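Local coordinates for thiosulfate sulfurtransferase TUM1 (PDB 3UTN), which accepts persulfide sulfur from the cysteine desulfurase NFS1 and passes it to UBA4 for 2-thiolation of the wobble uridine of tRNAs, at residues V50-W59 / F125-L134. Sequence-based numbering, arbitrary orientation.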
loop_
_atom_site.group_PDB
_atom_site.type_symbol
_atom_site.label_atom_id
_atom_site.label_comp_id
_atom_site.label_asym_id
_atom_site.label_seq_id
_atom_site.Cartn_x
_atom_site.Cartn_y
_atom_site.Cartn_z
ATOM N N VAL A 50 -11.767 5.262 4.976
ATOM C CA VAL A 50 -11.814 4.460 3.795
ATOM C C VAL A 50 -11.318 3.117 4.238
ATOM O O VAL A 50 -10.153 2.948 4.547
ATOM C CB VAL A 50 -10.919 5.035 2.695
ATOM C CG1 VAL A 50 -10.966 4.148 1.465
ATOM C CG2 VAL A 50 -11.365 6.443 2.345
ATOM N N ASP A 51 -12.237 2.174 4.299
ATOM C CA ASP A 51 -11.884 0.813 4.562
ATOM C C ASP A 51 -11.381 0.232 3.254
ATOM O O ASP A 51 -12.134 0.054 2.298
ATOM C CB ASP A 51 -13.092 0.055 5.083
ATOM C CG ASP A 51 -12.770 -1.372 5.430
ATOM O OD1 ASP A 51 -11.598 -1.773 5.295
ATOM O OD2 ASP A 51 -13.696 -2.092 5.836
ATOM N N ALA A 52 -10.086 -0.043 3.221
ATOM C CA ALA A 52 -9.453 -0.591 2.043
ATOM C C ALA A 52 -9.150 -2.047 2.288
ATOM O O ALA A 52 -8.302 -2.642 1.625
ATOM C CB ALA A 52 -8.186 0.168 1.737
ATOM N N THR A 53 -9.861 -2.621 3.245
ATOM C CA THR A 53 -9.617 -3.986 3.629
ATOM C C THR A 53 -9.635 -4.848 2.402
ATOM O O THR A 53 -10.531 -4.780 1.563
ATOM C CB THR A 53 -10.631 -4.496 4.644
ATOM O OG1 THR A 53 -10.468 -3.760 5.852
ATOM C CG2 THR A 53 -10.393 -5.954 4.937
ATOM N N TRP A 54 -8.585 -5.628 2.295
ATOM C CA TRP A 54 -8.466 -6.562 1.234
ATOM C C TRP A 54 -7.753 -7.704 1.857
ATOM O O TRP A 54 -6.819 -7.516 2.630
ATOM C CB TRP A 54 -7.672 -5.949 0.102
ATOM C CG TRP A 54 -7.437 -6.916 -1.009
ATOM C CD1 TRP A 54 -8.220 -7.123 -2.135
ATOM C CD2 TRP A 54 -6.337 -7.862 -1.121
ATOM N NE1 TRP A 54 -7.685 -8.105 -2.920
ATOM C CE2 TRP A 54 -6.554 -8.592 -2.368
ATOM C CE3 TRP A 54 -5.224 -8.164 -0.343
ATOM C CZ2 TRP A 54 -5.686 -9.581 -2.800
ATOM C CZ3 TRP A 54 -4.357 -9.161 -0.791
ATOM C CH2 TRP A 54 -4.582 -9.849 -1.992
ATOM N N TYR A 55 -8.207 -8.902 1.536
ATOM C CA TYR A 55 -7.683 -10.089 2.159
ATOM C C TYR A 55 -7.018 -10.954 1.130
ATOM O O TYR A 55 -7.407 -10.948 -0.027
ATOM C CB TYR A 55 -8.819 -10.871 2.782
ATOM C CG TYR A 55 -9.501 -10.152 3.904
ATOM C CD1 TYR A 55 -8.770 -9.652 4.977
ATOM C CD2 TYR A 55 -10.877 -10.004 3.915
ATOM C CE1 TYR A 55 -9.397 -9.012 6.028
ATOM C CE2 TYR A 55 -11.513 -9.368 4.961
ATOM C CZ TYR A 55 -10.766 -8.880 6.012
ATOM O OH TYR A 55 -11.386 -8.245 7.041
ATOM N N LEU A 56 -6.002 -11.690 1.558
ATOM C CA LEU A 56 -5.499 -12.770 0.743
ATOM C C LEU A 56 -6.641 -13.751 0.626
ATOM O O LEU A 56 -7.234 -14.117 1.638
ATOM C CB LEU A 56 -4.300 -13.433 1.407
ATOM C CG LEU A 56 -3.030 -12.596 1.491
ATOM C CD1 LEU A 56 -1.918 -13.432 2.103
ATOM C CD2 LEU A 56 -2.629 -12.086 0.115
ATOM N N PRO A 57 -6.990 -14.142 -0.612
ATOM C CA PRO A 57 -8.025 -15.150 -0.813
ATOM C C PRO A 57 -7.793 -16.384 0.044
ATOM O O PRO A 57 -8.754 -17.007 0.485
ATOM C CB PRO A 57 -7.891 -15.482 -2.294
ATOM C CG PRO A 57 -7.470 -14.187 -2.898
ATOM C CD PRO A 57 -6.544 -13.557 -1.892
ATOM N N SER A 58 -6.527 -16.711 0.302
ATOM C CA SER A 58 -6.180 -17.830 1.178
ATOM C C SER A 58 -6.835 -17.711 2.555
ATOM O O SER A 58 -7.107 -18.718 3.201
ATOM C CB SER A 58 -4.661 -17.945 1.333
ATOM O OG SER A 58 -4.117 -16.772 1.915
ATOM N N TRP A 59 -7.094 -16.485 2.999
ATOM C CA TRP A 59 -7.692 -16.268 4.314
ATOM C C TRP A 59 -9.151 -16.593 4.381
ATOM O O TRP A 59 -9.712 -16.679 5.474
ATOM C CB TRP A 59 -7.477 -14.839 4.783
ATOM C CG TRP A 59 -6.028 -14.459 4.917
ATOM C CD1 TRP A 59 -4.934 -15.306 5.079
ATOM C CD2 TRP A 59 -5.470 -13.106 4.931
ATOM N NE1 TRP A 59 -3.772 -14.588 5.172
ATOM C CE2 TRP A 59 -4.022 -13.262 5.095
ATOM C CE3 TRP A 59 -6.003 -11.829 4.828
ATOM C CZ2 TRP A 59 -3.167 -12.171 5.148
ATOM C CZ3 TRP A 59 -5.130 -10.739 4.877
ATOM C CH2 TRP A 59 -3.749 -10.906 5.036
ATOM N N PHE A 125 -2.172 -3.396 5.554
ATOM C CA PHE A 125 -1.964 -4.443 4.610
ATOM C C PHE A 125 -2.323 -3.928 3.233
ATOM O O PHE A 125 -1.472 -3.837 2.372
ATOM C CB PHE A 125 -2.814 -5.635 4.993
ATOM C CG PHE A 125 -2.590 -6.830 4.133
ATOM C CD1 PHE A 125 -3.589 -7.282 3.290
ATOM C CD2 PHE A 125 -1.378 -7.511 4.167
ATOM C CE1 PHE A 125 -3.390 -8.392 2.488
ATOM C CE2 PHE A 125 -1.171 -8.624 3.368
ATOM C CZ PHE A 125 -2.181 -9.066 2.528
ATOM N N SER A 126 -3.584 -3.570 3.043
ATOM C CA SER A 126 -4.039 -3.028 1.773
ATOM C C SER A 126 -4.294 -1.543 1.908
ATOM O O SER A 126 -4.372 -0.820 0.919
ATOM C CB SER A 126 -5.327 -3.721 1.365
ATOM O OG SER A 126 -6.264 -3.675 2.428
ATOM N N SER A 127 -4.458 -1.091 3.142
ATOM C CA SER A 127 -4.738 0.309 3.373
ATOM C C SER A 127 -3.613 1.201 2.864
ATOM O O SER A 127 -3.896 2.225 2.264
ATOM C CB SER A 127 -5.058 0.585 4.837
ATOM O OG SER A 127 -4.001 0.175 5.669
ATOM N N PRO A 128 -2.336 0.805 3.059
ATOM C CA PRO A 128 -1.303 1.684 2.533
ATOM C C PRO A 128 -1.432 1.800 1.029
ATOM O O PRO A 128 -1.373 2.899 0.496
ATOM C CB PRO A 128 -0.004 0.972 2.912
ATOM C CG PRO A 128 -0.373 0.130 4.083
ATOM C CD PRO A 128 -1.740 -0.359 3.739
ATOM N N ARG A 129 -1.624 0.665 0.363
ATOM C CA ARG A 129 -1.853 0.644 -1.067
ATOM C C ARG A 129 -2.964 1.610 -1.416
ATOM O O ARG A 129 -2.848 2.400 -2.345
ATOM C CB ARG A 129 -2.259 -0.756 -1.509
ATOM C CG ARG A 129 -2.747 -0.810 -2.936
ATOM C CD ARG A 129 -1.557 -0.767 -3.866
ATOM N NE ARG A 129 -1.964 -0.601 -5.246
ATOM C CZ ARG A 129 -1.164 -0.816 -6.278
ATOM N NH1 ARG A 129 0.077 -1.221 -6.074
ATOM N NH2 ARG A 129 -1.608 -0.635 -7.510
ATOM N N CYS A 130 -4.047 1.528 -0.656
ATOM C CA CYS A 130 -5.190 2.370 -0.885
ATOM C C CYS A 130 -4.894 3.837 -0.603
ATOM O O CYS A 130 -5.177 4.694 -1.433
ATOM C CB CYS A 130 -6.347 1.917 -0.025
ATOM S SG CYS A 130 -7.674 3.114 -0.081
ATOM N N ALA A 131 -4.336 4.124 0.569
ATOM C CA ALA A 131 -3.986 5.496 0.926
ATOM C C ALA A 131 -3.082 6.050 -0.155
ATOM O O ALA A 131 -3.257 7.164 -0.643
ATOM C CB ALA A 131 -3.288 5.538 2.272
ATOM N N TRP A 132 -2.126 5.229 -0.546
ATOM C CA TRP A 132 -1.181 5.603 -1.555
ATOM C C TRP A 132 -1.858 5.833 -2.871
ATOM O O TRP A 132 -1.592 6.825 -3.521
ATOM C CB TRP A 132 -0.146 4.527 -1.637
ATOM C CG TRP A 132 0.785 4.652 -2.780
ATOM C CD1 TRP A 132 1.877 5.500 -2.903
ATOM C CD2 TRP A 132 0.762 3.868 -3.994
ATOM N NE1 TRP A 132 2.508 5.296 -4.094
ATOM C CE2 TRP A 132 1.890 4.329 -4.797
ATOM C CE3 TRP A 132 -0.059 2.871 -4.489
ATOM C CZ2 TRP A 132 2.165 3.800 -6.036
ATOM C CZ3 TRP A 132 0.234 2.338 -5.740
ATOM C CH2 TRP A 132 1.315 2.800 -6.495
ATOM N N THR A 133 -2.757 4.934 -3.251
ATOM C CA THR A 133 -3.531 5.090 -4.482
ATOM C C THR A 133 -4.300 6.405 -4.481
ATOM O O THR A 133 -4.251 7.164 -5.446
ATOM C CB THR A 133 -4.504 3.923 -4.672
ATOM O OG1 THR A 133 -3.751 2.714 -4.735
ATOM C CG2 THR A 133 -5.315 4.090 -5.959
ATOM N N LEU A 134 -5.009 6.662 -3.390
ATOM C CA LEU A 134 -5.713 7.918 -3.213
ATOM C C LEU A 134 -4.764 9.085 -3.365
ATOM O O LEU A 134 -5.031 10.013 -4.117
ATOM C CB LEU A 134 -6.372 7.962 -1.841
ATOM C CG LEU A 134 -7.464 6.915 -1.658
ATOM C CD1 LEU A 134 -7.873 6.884 -0.202
ATOM C CD2 LEU A 134 -8.652 7.216 -2.558
HETATM O O HOH W 1 -6.603 -5.386 4.436
#
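Phe-125 packs its ring against Trp-54, Leu-56 and Trp-59, completing an aromatic cluster. Its CG lies anti to the backbone N (chi1 -175°), which extends the ring toward the 50-59 segment. Trp-54 meets it rim to rim, CE3 lying 3.4 Å from Phe-125 CE1 and the planes only 18° apart. Trp-59 points against Phe-125 from the opposite direction and sets CH2 over one face of the phenyl ring, near its rim and 3.5 Å from Phe-125 CZ; these two planes are inclined at 42°. Leu-56 reaches the outer end, its CG 3.8 Å from Phe-125 CZ. An alanine at Phe-125 would strip away the ring on which both indoles and Leu-56 converge, and would probably leave Trp-59 freer to turn. The Phe-125 side chain lies about 9 Å from that of the persulfide-forming Cys-282 of the second rhodanese domain. Next along the chain, Ser-126 OG donates a hydrogen bond to Ala-52 O, modelled so short (2.4 Å) that its exact length is doubtful, and accepts one from a water that in turn takes the N-H of Trp-54. Deeper in the domain, Val-50 CG1 rests against Cys-130 SG (3.8 Å), where helix 127-136 covers the parallel sheet of the first rhodanese domain. The contact thus changes from small and apolar at the sheet to aromatic in the loop that follows the strand; between, Ser-126 and its water give Ala-52 O and the Trp-54 N-H partners among apolar groups.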